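Local coordinates for D-psicose 3-epimerase (PDB 2HK0), which catalyses the interconversion of D-fructose and D-psicose by epimerisation at C3, using a metal-dependent active site in a TIM barrel, at residues A[36-41]-A[58-63]; A[44-49]-A[76-81]; A[50-55]-A[260-265]; A[82-87]-A[119-124]. All coordinates share one frame; numbering follows the deposited sequence.

Contact 1 of 4, residues A[36-41]-A[58-63]; sequences AKFGPY and HHINEY
Y63 turns the edge of its ring toward the face of F38 in an offset edge-to-face pair, centroids 5.7 Å apart and planes at 79°, while CB of H59 lies at the F38 edge, near the ring plane. CA of K37 sits over one face of the H59 imidazole. In the F38-Y63 pair the closest carbons are CE2 of F38 and CE2 of Y63, at 3.7 Å. F38 reaches this place with CG wedged between its backbone N and carbonyl carbon (chi1 67°), and the far end of its ring also meets I60, whose CG1 is 4.0 Å from F38 CE2. Alongside the pair, K37 runs its extended aliphatic chain past the tyrosine hydroxyl, CG of K37 standing 3.4 Å from OH of Y63. H59 NE2 comes within 3.0 Å of A36 O, but at too poor an angle for a hydrogen bond; it bonds to W34 O, and A36 O accepts from the hydroxyl of Y27. I71 of helix 65-77 touches the side chains of both F38 and Y63. The contact thus joins the loop leading into helix 39-47 to the short helix and turn that follow strand 52-56, at the C-terminal end of two neighbouring barrel strands. With no hydrogen bond across it, the association rests on aromatic and apolar packing, and the imidazole is held by its bond to W34.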
loop_
_atom_site.group_PDB
_atom_site.type_symbol
_atom_site.label_atom_id
_atom_site.label_comp_id
_atom_site.label_asym_id
_atom_site.label_seq_id
_atom_site.Cartn_x
_atom_site.Cartn_y
_atom_site.Cartn_z
ATOM N N ALA A 36 -17.762 32.505 -8.518
ATOM C CA ALA A 36 -18.862 31.848 -9.221
ATOM C C ALA A 36 -19.951 31.437 -8.224
ATOM O O ALA A 36 -19.659 30.802 -7.210
ATOM C CB ALA A 36 -18.351 30.629 -9.975
ATOM N N LYS A 37 -21.198 31.807 -8.510
ATOM C CA LYS A 37 -22.324 31.481 -7.634
ATOM C C LYS A 37 -22.651 29.993 -7.629
ATOM O O LYS A 37 -22.580 29.325 -8.663
ATOM C CB LYS A 37 -23.563 32.271 -8.044
ATOM C CG LYS A 37 -23.436 33.762 -7.804
ATOM C CD LYS A 37 -24.720 34.484 -8.197
ATOM C CE LYS A 37 -24.587 35.981 -8.010
ATOM N NZ LYS A 37 -25.661 36.704 -8.756
ATOM N N PHE A 38 -23.042 29.484 -6.465
ATOM C CA PHE A 38 -23.347 28.063 -6.322
ATOM C C PHE A 38 -24.809 27.690 -6.607
ATOM O O PHE A 38 -25.138 26.516 -6.766
ATOM C CB PHE A 38 -22.929 27.595 -4.913
ATOM C CG PHE A 38 -23.746 28.196 -3.796
ATOM C CD1 PHE A 38 -25.014 27.704 -3.497
ATOM C CD2 PHE A 38 -23.249 29.250 -3.044
ATOM C CE1 PHE A 38 -25.779 28.257 -2.456
ATOM C CE2 PHE A 38 -24.001 29.812 -2.007
ATOM C CZ PHE A 38 -25.269 29.313 -1.712
ATOM N N GLY A 39 -25.678 28.690 -6.694
ATOM C CA GLY A 39 -27.090 28.437 -6.950
ATOM C C GLY A 39 -27.435 27.343 -7.945
ATOM O O GLY A 39 -28.117 26.381 -7.581
ATOM N N PRO A 40 -26.982 27.448 -9.208
ATOM C CA PRO A 40 -27.257 26.449 -10.256
ATOM C C PRO A 40 -26.700 25.062 -9.939
ATOM O O PRO A 40 -27.180 24.051 -10.454
ATOM C CB PRO A 40 -26.590 27.048 -11.497
ATOM C CG PRO A 40 -26.650 28.521 -11.232
ATOM C CD PRO A 40 -26.257 28.601 -9.773
ATOM N N TYR A 41 -25.677 25.018 -9.095
ATOM C CA TYR A 41 -25.067 23.742 -8.741
ATOM C C TYR A 41 -25.912 22.862 -7.834
ATOM O O TYR A 41 -25.731 21.643 -7.814
ATOM C CB TYR A 41 -23.688 23.999 -8.131
ATOM C CG TYR A 41 -22.709 24.378 -9.208
ATOM C CD1 TYR A 41 -22.098 23.394 -9.988
ATOM C CD2 TYR A 41 -22.469 25.711 -9.523
ATOM C CE1 TYR A 41 -21.272 23.729 -11.053
ATOM C CE2 TYR A 41 -21.647 26.055 -10.599
ATOM C CZ TYR A 41 -21.053 25.061 -11.354
ATOM O OH TYR A 41 -20.235 25.387 -12.404
ATOM N N HIS A 58 -18.775 32.733 2.376
ATOM C CA HIS A 58 -18.730 34.139 1.968
ATOM C C HIS A 58 -19.814 34.490 0.947
ATOM O O HIS A 58 -20.402 35.575 1.002
ATOM C CB HIS A 58 -17.332 34.520 1.435
ATOM C CG HIS A 58 -17.162 34.331 -0.041
ATOM N ND1 HIS A 58 -17.138 33.090 -0.641
ATOM C CD2 HIS A 58 -17.002 35.233 -1.040
ATOM C CE1 HIS A 58 -16.969 33.234 -1.944
ATOM N NE2 HIS A 58 -16.884 34.525 -2.212
ATOM N N HIS A 59 -20.080 33.576 0.022
ATOM C CA HIS A 59 -21.116 33.789 -0.982
ATOM C C HIS A 59 -22.451 34.020 -0.293
ATOM O O HIS A 59 -23.245 34.868 -0.697
ATOM C CB HIS A 59 -21.256 32.560 -1.879
ATOM C CG HIS A 59 -20.381 32.585 -3.090
ATOM N ND1 HIS A 59 -20.484 33.558 -4.061
ATOM C CD2 HIS A 59 -19.397 31.748 -3.497
ATOM C CE1 HIS A 59 -19.601 33.318 -5.014
ATOM N NE2 HIS A 59 -18.930 32.225 -4.697
ATOM N N ILE A 60 -22.686 33.243 0.753
ATOM C CA ILE A 60 -23.925 33.307 1.509
ATOM C C ILE A 60 -24.223 34.673 2.135
ATOM O O ILE A 60 -25.379 35.089 2.191
ATOM C CB ILE A 60 -23.922 32.201 2.583
ATOM C CG1 ILE A 60 -23.801 30.842 1.884
ATOM C CG2 ILE A 60 -25.177 32.269 3.433
ATOM C CD1 ILE A 60 -23.726 29.648 2.813
ATOM N N ASN A 61 -23.187 35.378 2.579
ATOM C CA ASN A 61 -23.375 36.685 3.201
ATOM C C ASN A 61 -23.798 37.788 2.237
ATOM O O ASN A 61 -24.140 38.889 2.663
ATOM C CB ASN A 61 -22.100 37.121 3.921
ATOM C CG ASN A 61 -21.843 36.315 5.174
ATOM O OD1 ASN A 61 -22.777 35.855 5.819
ATOM N ND2 ASN A 61 -20.576 36.152 5.534
ATOM N N GLU A 62 -23.785 37.495 0.945
ATOM C CA GLU A 62 -24.150 38.501 -0.042
ATOM C C GLU A 62 -25.559 38.380 -0.589
ATOM O O GLU A 62 -26.059 39.305 -1.234
ATOM C CB GLU A 62 -23.141 38.492 -1.191
ATOM C CG GLU A 62 -21.788 39.046 -0.776
ATOM C CD GLU A 62 -21.933 40.229 0.172
ATOM O OE1 GLU A 62 -22.675 41.181 -0.164
ATOM O OE2 GLU A 62 -21.309 40.203 1.261
ATOM N N TYR A 63 -26.199 37.246 -0.327
ATOM C CA TYR A 63 -27.557 37.013 -0.797
ATOM C C TYR A 63 -28.577 37.682 0.107
ATOM O O TYR A 63 -28.373 37.797 1.311
ATOM C CB TYR A 63 -27.845 35.511 -0.850
ATOM C CG TYR A 63 -27.100 34.782 -1.937
ATOM C CD1 TYR A 63 -27.372 35.030 -3.284
ATOM C CD2 TYR A 63 -26.112 33.855 -1.626
ATOM C CE1 TYR A 63 -26.673 34.370 -4.295
ATOM C CE2 TYR A 63 -25.406 33.190 -2.627
ATOM C CZ TYR A 63 -25.691 33.452 -3.956
ATOM O OH TYR A 63 -24.988 32.798 -4.939
#

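Contact 2 of 4, residues A[44-49]-A[76-81]; sequences KVAKLG and KDNGII
The backbones come closest where the last turn of helix 39-47 passes the loop that leaves helix 65-77, with CA of A46 and CA of I80 5.9 Å apart. Both helices belong to the outer layer of the TIM barrel, and each ends in a Schellman motif with a glycine of positive phi: G49 (phi 103°) and G79 (phi 56°). A46 points at the loop and touches both N78 and I80. Its CB is 3.6 Å from the carbonyl O of N78 and 3.7 Å from CB of N78, and on the I80 side it meets the isoleucine CB at 4.0 Å. I80 then reaches past the alanine toward the helix: CG1 is anti to the backbone N (chi1 -170°) and the chain stays extended, which carries CD1 to V45. The two side chains cross at about a right angle, with I80 CD1 against V45 CG1. Both also touch I53, so this apolar cluster continues inward onto strand 52-56. Polar ends play little part in the meeting. K47 only skirts N78, its NZ being paired with E43, and ND2 of N78 bonds back to O of S74, in the last turn of helix 65-77. The methyl at the end of I80 finishes against the backbone of the opposing helix, with CD1 of I80 3.8 Å from N of A46.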
loop_
_atom_site.group_PDB
_atom_site.type_symbol
_atom_site.label_atom_id
_atom_site.label_comp_id
_atom_site.label_asym_id
_atom_site.label_seq_id
_atom_site.Cartn_x
_atom_site.Cartn_y
_atom_site.Cartn_z
ATOM N N LYS A 44 -27.751 20.622 -10.163
ATOM C CA LYS A 44 -26.800 19.814 -10.917
ATOM C C LYS A 44 -26.179 18.722 -10.051
ATOM O O LYS A 44 -26.145 17.549 -10.435
ATOM C CB LYS A 44 -25.688 20.706 -11.472
ATOM C CG LYS A 44 -24.711 20.009 -12.405
ATOM C CD LYS A 44 -23.334 20.642 -12.281
ATOM C CE LYS A 44 -22.635 20.823 -13.607
ATOM N NZ LYS A 44 -22.380 19.598 -14.365
ATOM N N VAL A 45 -25.667 19.113 -8.887
ATOM C CA VAL A 45 -25.036 18.160 -7.983
ATOM C C VAL A 45 -26.048 17.109 -7.518
ATOM O O VAL A 45 -25.727 15.921 -7.438
ATOM C CB VAL A 45 -24.401 18.911 -6.778
ATOM C CG1 VAL A 45 -23.934 17.937 -5.725
ATOM C CG2 VAL A 45 -23.227 19.762 -7.283
ATOM N N ALA A 46 -27.279 17.534 -7.239
ATOM C CA ALA A 46 -28.305 16.585 -6.815
ATOM C C ALA A 46 -28.546 15.577 -7.944
ATOM O O ALA A 46 -28.647 14.372 -7.705
ATOM C CB ALA A 46 -29.601 17.314 -6.485
ATOM N N LYS A 47 -28.623 16.074 -9.176
ATOM C CA LYS A 47 -28.866 15.193 -10.315
ATOM C C LYS A 47 -27.741 14.183 -10.514
ATOM O O LYS A 47 -27.964 13.110 -11.056
ATOM C CB LYS A 47 -29.043 16.005 -11.598
ATOM C CG LYS A 47 -30.252 16.931 -11.617
ATOM C CD LYS A 47 -31.570 16.181 -11.714
ATOM C CE LYS A 47 -32.719 17.164 -11.963
ATOM N NZ LYS A 47 -32.435 18.051 -13.143
ATOM N N LEU A 48 -26.531 14.526 -10.094
ATOM C CA LEU A 48 -25.416 13.601 -10.240
ATOM C C LEU A 48 -25.468 12.518 -9.156
ATOM O O LEU A 48 -24.666 11.589 -9.153
ATOM C CB LEU A 48 -24.082 14.360 -10.184
ATOM C CG LEU A 48 -23.841 15.360 -11.326
ATOM C CD1 LEU A 48 -22.571 16.161 -11.041
ATOM C CD2 LEU A 48 -23.732 14.615 -12.667
ATOM N N GLY A 49 -26.398 12.636 -8.220
ATOM C CA GLY A 49 -26.501 11.591 -7.207
ATOM C C GLY A 49 -25.937 11.862 -5.820
ATOM O O GLY A 49 -26.072 11.030 -4.924
ATOM N N LYS A 76 -34.248 21.875 -0.992
ATOM C CA LYS A 76 -35.318 20.997 -0.523
ATOM C C LYS A 76 -35.987 20.261 -1.694
ATOM O O LYS A 76 -36.197 19.051 -1.636
ATOM C CB LYS A 76 -36.375 21.786 0.249
ATOM C CG LYS A 76 -37.516 20.902 0.754
ATOM C CD LYS A 76 -38.544 21.670 1.570
ATOM C CE LYS A 76 -39.685 20.737 1.977
ATOM N NZ LYS A 76 -40.729 21.411 2.813
ATOM N N ASP A 77 -36.308 20.989 -2.762
ATOM C CA ASP A 77 -36.958 20.381 -3.919
ATOM C C ASP A 77 -36.099 19.331 -4.601
ATOM O O ASP A 77 -36.619 18.407 -5.209
ATOM C CB ASP A 77 -37.355 21.445 -4.950
ATOM C CG ASP A 77 -38.453 22.361 -4.451
ATOM O OD1 ASP A 77 -39.265 21.912 -3.617
ATOM O OD2 ASP A 77 -38.511 23.524 -4.903
ATOM N N ASN A 78 -34.783 19.468 -4.510
ATOM C CA ASN A 78 -33.903 18.501 -5.151
ATOM C C ASN A 78 -33.393 17.438 -4.197
ATOM O O ASN A 78 -32.531 16.633 -4.549
ATOM C CB ASN A 78 -32.748 19.235 -5.818
ATOM C CG ASN A 78 -33.171 19.904 -7.109
ATOM O OD1 ASN A 78 -33.363 19.236 -8.120
ATOM N ND2 ASN A 78 -33.340 21.219 -7.077
ATOM N N GLY A 79 -33.938 17.446 -2.985
ATOM C CA GLY A 79 -33.562 16.473 -1.980
ATOM C C GLY A 79 -32.079 16.428 -1.674
ATOM O O GLY A 79 -31.523 15.344 -1.485
ATOM N N ILE A 80 -31.430 17.592 -1.611
ATOM C CA ILE A 80 -30.003 17.631 -1.315
ATOM C C ILE A 80 -29.729 18.503 -0.081
ATOM O O ILE A 80 -30.422 19.494 0.165
ATOM C CB ILE A 80 -29.191 18.140 -2.548
ATOM C CG1 ILE A 80 -27.693 17.949 -2.303
ATOM C CG2 ILE A 80 -29.487 19.610 -2.817
ATOM C CD1 ILE A 80 -26.857 18.180 -3.539
ATOM N N ILE A 81 -28.721 18.120 0.693
ATOM C CA ILE A 81 -28.362 18.842 1.910
ATOM C C ILE A 81 -27.207 19.803 1.651
ATOM O O ILE A 81 -26.324 19.520 0.842
ATOM C CB ILE A 81 -27.925 17.846 3.018
ATOM C CG1 ILE A 81 -29.079 16.899 3.363
ATOM C CG2 ILE A 81 -27.476 18.595 4.254
ATOM C CD1 ILE A 81 -28.632 15.669 4.139
#

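Contact 3 of 4, residues A[50-55]-A[260-265]; sequences FDIIEV and AVIMEP
Strands 52-55 and 260-263 run at 64° to one another, their axes approaching to 8.1 Å, and no backbone hydrogen bond joins them. They are the second and eighth strands of the closed TIM barrel; strand 22-26 lies between them in the sheet, and they meet by side chains. Inside the barrel, I52 straddles two residues of the last strand: its CD1 rests on CB of A260 at 3.6 Å, and its CG2 on CD1 of I262 at 3.8 Å. I262 crosses both I52 and E54 at about a right angle, its CG2 against CB of E54 and its CG1 3.6 Å from OE1 of E54. That buried carboxylate is gripped at both oxygens from strand 225-230, OE1 by H227 and OE2 by H229; the two bonds fix its rotation while I262 packs alongside. OE2 of E264 lies 5.4 Å from OE2 of E54. A second contact forms outside the barrel, next to helix 289-307, where M263, a selenomethionine in this crystal, makes a Met-aromatic contact with F50. The M263 side chain bends at chi3 (68°), which brings its end alongside the phenyl. SE stands at the ring edge, 79° off the ring normal, and CE of M263 lies near the ring plane, 3.9 Å from CE1 of F50.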
loop_
_atom_site.group_PDB
_atom_site.type_symbol
_atom_site.label_atom_id
_atom_site.label_comp_id
_atom_site.label_asym_id
_atom_site.label_seq_id
_atom_site.Cartn_x
_atom_site.Cartn_y
_atom_site.Cartn_z
ATOM N N PHE A 50 -25.306 13.009 -5.627
ATOM C CA PHE A 50 -24.750 13.332 -4.316
ATOM C C PHE A 50 -25.836 13.626 -3.273
ATOM O O PHE A 50 -26.898 14.153 -3.600
ATOM C CB PHE A 50 -23.817 14.546 -4.432
ATOM C CG PHE A 50 -22.524 14.259 -5.186
ATOM C CD1 PHE A 50 -21.400 13.761 -4.514
ATOM C CD2 PHE A 50 -22.433 14.494 -6.562
ATOM C CE1 PHE A 50 -20.204 13.507 -5.198
ATOM C CE2 PHE A 50 -21.236 14.241 -7.257
ATOM C CZ PHE A 50 -20.117 13.744 -6.562
ATOM N N ASP A 51 -25.553 13.288 -2.016
ATOM C CA ASP A 51 -26.471 13.556 -0.913
ATOM C C ASP A 51 -26.269 15.008 -0.460
ATOM O O ASP A 51 -27.164 15.627 0.101
ATOM C CB ASP A 51 -26.135 12.676 0.293
ATOM C CG ASP A 51 -26.100 11.188 -0.039
ATOM O OD1 ASP A 51 -27.116 10.678 -0.548
ATOM O OD2 ASP A 51 -25.059 10.532 0.229
ATOM N N ILE A 52 -25.069 15.533 -0.688
ATOM C CA ILE A 52 -24.706 16.866 -0.231
ATOM C C ILE A 52 -23.913 17.698 -1.234
ATOM O O ILE A 52 -23.162 17.159 -2.061
ATOM C CB ILE A 52 -23.809 16.744 1.041
ATOM C CG1 ILE A 52 -24.602 16.123 2.194
ATOM C CG2 ILE A 52 -23.200 18.096 1.422
ATOM C CD1 ILE A 52 -23.709 15.688 3.322
ATOM N N ILE A 53 -24.081 19.015 -1.157
ATOM C CA ILE A 53 -23.286 19.928 -1.971
ATOM C C ILE A 53 -22.672 20.864 -0.930
ATOM O O ILE A 53 -23.373 21.384 -0.066
ATOM C CB ILE A 53 -24.113 20.744 -3.007
ATOM C CG1 ILE A 53 -23.185 21.740 -3.714
ATOM C CG2 ILE A 53 -25.260 21.488 -2.332
ATOM C CD1 ILE A 53 -23.855 22.544 -4.862
ATOM N N GLU A 54 -21.354 21.025 -0.978
ATOM C CA GLU A 54 -20.699 21.907 -0.035
ATOM C C GLU A 54 -20.457 23.215 -0.742
ATOM O O GLU A 54 -19.975 23.245 -1.872
ATOM C CB GLU A 54 -19.377 21.331 0.472
ATOM C CG GLU A 54 -18.673 22.279 1.432
ATOM C CD GLU A 54 -17.816 21.554 2.461
ATOM O OE1 GLU A 54 -18.380 20.798 3.265
ATOM O OE2 GLU A 54 -16.584 21.741 2.479
ATOM N N VAL A 55 -20.770 24.288 -0.031
ATOM C CA VAL A 55 -20.681 25.644 -0.532
ATOM C C VAL A 55 -19.743 26.526 0.297
ATOM O O VAL A 55 -19.388 26.166 1.416
ATOM C CB VAL A 55 -22.117 26.217 -0.516
ATOM C CG1 VAL A 55 -22.096 27.699 -0.574
ATOM C CG2 VAL A 55 -22.923 25.603 -1.680
ATOM N N ALA A 260 -20.537 13.499 7.086
ATOM C CA ALA A 260 -20.375 13.715 5.656
ATOM C C ALA A 260 -18.968 13.461 5.140
ATOM O O ALA A 260 -17.982 13.653 5.844
ATOM C CB ALA A 260 -20.790 15.139 5.301
ATOM N N VAL A 261 -18.894 13.023 3.890
ATOM C CA VAL A 261 -17.627 12.780 3.216
ATOM C C VAL A 261 -17.741 13.624 1.940
ATOM O O VAL A 261 -18.489 13.269 1.026
ATOM C CB VAL A 261 -17.456 11.291 2.847
ATOM C CG1 VAL A 261 -16.178 11.100 2.040
ATOM C CG2 VAL A 261 -17.404 10.449 4.113
ATOM N N ILE A 262 -17.024 14.743 1.898
ATOM C CA ILE A 262 -17.071 15.653 0.760
ATOM C C ILE A 262 -15.816 15.544 -0.081
ATOM O O ILE A 262 -14.699 15.756 0.428
ATOM C CB ILE A 262 -17.148 17.133 1.214
ATOM C CG1 ILE A 262 -18.173 17.299 2.344
ATOM C CG2 ILE A 262 -17.475 18.037 -0.007
ATOM C CD1 ILE A 262 -19.594 16.922 1.960
HETATM N N MSE A 263 -15.966 15.215 -1.359
HETATM C CA MSE A 263 -14.772 15.174 -2.209
HETATM C C MSE A 263 -14.505 16.636 -2.597
HETATM O O MSE A 263 -15.421 17.376 -2.951
HETATM C CB MSE A 263 -14.980 14.300 -3.449
HETATM C CG MSE A 263 -16.152 14.669 -4.331
HETATM SE SE MSE A 263 -16.256 13.357 -5.791
HETATM C CE MSE A 263 -16.766 11.771 -4.800
ATOM N N GLU A 264 -13.245 17.043 -2.510
ATOM C CA GLU A 264 -12.841 18.413 -2.788
ATOM C C GLU A 264 -11.776 18.392 -3.882
ATOM O O GLU A 264 -10.623 18.746 -3.660
ATOM C CB GLU A 264 -12.284 19.003 -1.489
ATOM C CG GLU A 264 -11.853 20.450 -1.534
ATOM C CD GLU A 264 -11.285 20.897 -0.190
ATOM O OE1 GLU A 264 -10.457 20.153 0.374
ATOM O OE2 GLU A 264 -11.665 21.981 0.301
ATOM N N PRO A 265 -12.158 17.975 -5.092
ATOM C CA PRO A 265 -11.160 17.933 -6.158
ATOM C C PRO A 265 -10.879 19.271 -6.838
ATOM O O PRO A 265 -11.773 20.083 -7.057
ATOM C CB PRO A 265 -11.725 16.879 -7.112
ATOM C CG PRO A 265 -13.227 17.074 -6.975
ATOM C CD PRO A 265 -13.470 17.450 -5.533
#

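Contact 4 of 4, residues A[82-87]-A[119-124]; sequences LTAGIG and LDIHTI
I121 can be followed outward from its backbone as it lies along the strand that holds L82 and A84. Its CB is 4.0 Å from O of L82; the next atom, CG1, presses closer, 3.6 Å from CB of L82. The other branch, CG2, lies 3.9 Å from O of L82, with N of A84 slightly farther off. At the tip, CD1 touches CB of both L82 and A84, the latter at 4.1 Å. This course follows from CG1 standing anti to the carbonyl carbon (chi1 -71°). Farther along, true sheet pairing takes over: N of A84 donates to O of T123 at 3.2 Å, a nearly straight bond (166°), and the CA-H of I124 points at O of A84. T83 and T123 lie side by side, pointing the same way. I124 puts CD1 against CB of A84, while its CG2 is only 3.4 Å from CD1 of I86, a tight packing. Before the direct bond, two waters bridge the backbones: one accepts from N of L82 and donates to O of D120, and a second donates to O of L82, 2.7 Å away, and accepts from N of H122. The arrangement is the parallel strand pair of a beta-alpha-beta unit, strands 81-85 and 123-126 joined through helix 99-118. V116 of that helix packs on both I121 and I124, F108 and T112 on I86, while I60 of helix 57-60 covers L119 and I121, and strand 52-56 flanks the far side of 81-85.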
loop_
_atom_site.group_PDB
_atom_site.type_symbol
_atom_site.label_atom_id
_atom_site.label_comp_id
_atom_site.label_asym_id
_atom_site.label_seq_id
_atom_site.Cartn_x
_atom_site.Cartn_y
_atom_site.Cartn_z
ATOM N N LEU A 82 -27.204 20.938 2.337
ATOM C CA LEU A 82 -26.112 21.876 2.152
ATOM C C LEU A 82 -25.158 21.858 3.338
ATOM O O LEU A 82 -25.573 21.777 4.499
ATOM C CB LEU A 82 -26.631 23.303 1.939
ATOM C CG LEU A 82 -26.935 23.706 0.488
ATOM C CD1 LEU A 82 -27.826 22.673 -0.178
ATOM C CD2 LEU A 82 -27.592 25.062 0.473
ATOM N N THR A 83 -23.874 21.916 3.011
ATOM C CA THR A 83 -22.803 21.970 3.985
ATOM C C THR A 83 -21.970 23.198 3.575
ATOM O O THR A 83 -22.021 23.616 2.412
ATOM C CB THR A 83 -21.988 20.670 3.922
ATOM O OG1 THR A 83 -22.613 19.691 4.768
ATOM C CG2 THR A 83 -20.603 20.900 4.367
ATOM N N ALA A 84 -21.229 23.803 4.498
ATOM C CA ALA A 84 -20.455 24.976 4.110
ATOM C C ALA A 84 -19.065 25.102 4.690
ATOM O O ALA A 84 -18.786 24.636 5.807
ATOM C CB ALA A 84 -21.224 26.235 4.420
ATOM N N GLY A 85 -18.204 25.747 3.902
ATOM C CA GLY A 85 -16.839 26.005 4.305
ATOM C C GLY A 85 -16.726 27.488 4.636
ATOM O O GLY A 85 -17.478 28.316 4.101
ATOM N N ILE A 86 -15.809 27.826 5.538
ATOM C CA ILE A 86 -15.583 29.217 5.932
ATOM C C ILE A 86 -14.085 29.478 5.950
ATOM O O ILE A 86 -13.322 28.735 6.576
ATOM C CB ILE A 86 -16.139 29.524 7.343
ATOM C CG1 ILE A 86 -17.670 29.566 7.310
ATOM C CG2 ILE A 86 -15.592 30.875 7.849
ATOM C CD1 ILE A 86 -18.300 29.984 8.632
ATOM N N GLY A 87 -13.667 30.532 5.255
ATOM C CA GLY A 87 -12.257 30.877 5.209
ATOM C C GLY A 87 -12.041 32.278 5.746
ATOM O O GLY A 87 -12.236 33.250 5.028
ATOM N N LEU A 119 -30.106 28.803 5.537
ATOM C CA LEU A 119 -30.056 27.830 4.451
ATOM C C LEU A 119 -30.189 26.409 4.988
ATOM O O LEU A 119 -29.984 25.433 4.258
ATOM C CB LEU A 119 -28.747 27.959 3.658
ATOM C CG LEU A 119 -28.549 29.236 2.830
ATOM C CD1 LEU A 119 -27.232 29.146 2.096
ATOM C CD2 LEU A 119 -29.701 29.425 1.837
ATOM N N ASP A 120 -30.524 26.291 6.272
ATOM C CA ASP A 120 -30.678 24.986 6.905
ATOM C C ASP A 120 -29.373 24.180 6.837
ATOM O O ASP A 120 -29.379 22.973 6.594
ATOM C CB ASP A 120 -31.827 24.210 6.241
ATOM C CG ASP A 120 -32.344 23.066 7.112
ATOM O OD1 ASP A 120 -32.220 23.167 8.350
ATOM O OD2 ASP A 120 -32.882 22.076 6.564
ATOM N N ILE A 121 -28.256 24.873 7.043
ATOM C CA ILE A 121 -26.929 24.270 7.053
ATOM C C ILE A 121 -26.553 24.046 8.526
ATOM O O ILE A 121 -26.646 24.968 9.345
ATOM C CB ILE A 121 -25.893 25.223 6.408
ATOM C CG1 ILE A 121 -26.127 25.293 4.892
ATOM C CG2 ILE A 121 -24.474 24.770 6.736
ATOM C CD1 ILE A 121 -25.297 26.347 4.211
ATOM N N HIS A 122 -26.117 22.841 8.863
ATOM C CA HIS A 122 -25.755 22.537 10.246
ATOM C C HIS A 122 -24.288 22.166 10.475
ATOM O O HIS A 122 -23.854 21.966 11.617
ATOM C CB HIS A 122 -26.675 21.423 10.759
ATOM C CG HIS A 122 -28.094 21.865 10.919
ATOM N ND1 HIS A 122 -28.581 22.377 12.101
ATOM C CD2 HIS A 122 -29.100 21.977 10.016
ATOM C CE1 HIS A 122 -29.823 22.793 11.919
ATOM N NE2 HIS A 122 -30.159 22.562 10.662
ATOM N N THR A 123 -23.527 22.077 9.392
ATOM C CA THR A 123 -22.107 21.737 9.479
ATOM C C THR A 123 -21.285 22.811 8.776
ATOM O O THR A 123 -21.490 23.096 7.594
ATOM C CB THR A 123 -21.816 20.359 8.829
ATOM O OG1 THR A 123 -22.485 19.335 9.574
ATOM C CG2 THR A 123 -20.324 20.051 8.815
ATOM N N ILE A 124 -20.368 23.407 9.526
ATOM C CA ILE A 124 -19.477 24.455 9.042
ATOM C C ILE A 124 -18.060 23.959 9.291
ATOM O O ILE A 124 -17.740 23.528 10.407
ATOM C CB ILE A 124 -19.697 25.759 9.845
ATOM C CG1 ILE A 124 -21.045 26.369 9.468
ATOM C CG2 ILE A 124 -18.554 26.725 9.626
ATOM C CD1 ILE A 124 -21.181 26.715 8.003
HETATM O O HOH W 1 -29.287 21.627 4.115
HETATM O O HOH W 2 -25.477 21.006 7.084
#

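In the fold
From the N terminus, residues 36-41 wait only until 58-63 for contact 1 to close. Contact 2 opens within that loop, at 44-49, and closes at 76-81, so the two cross. Contact 3 opens at 50-55 but closes only at 260-265, crossing both and bringing the last barrel strand to the second. Contact 4, between 82-87 and 119-124, follows contacts 1 and 2 in series and is nested inside the loop of contact 3. Segment 50-55 is the common neighbour: it pairs with 81-85 beside contact 4, F38 packs on V55, and I81 of contact 2 makes probable backbone hydrogen bonds with D51 and I53. I60 links contact 1 to contact 4 through L119 and I121.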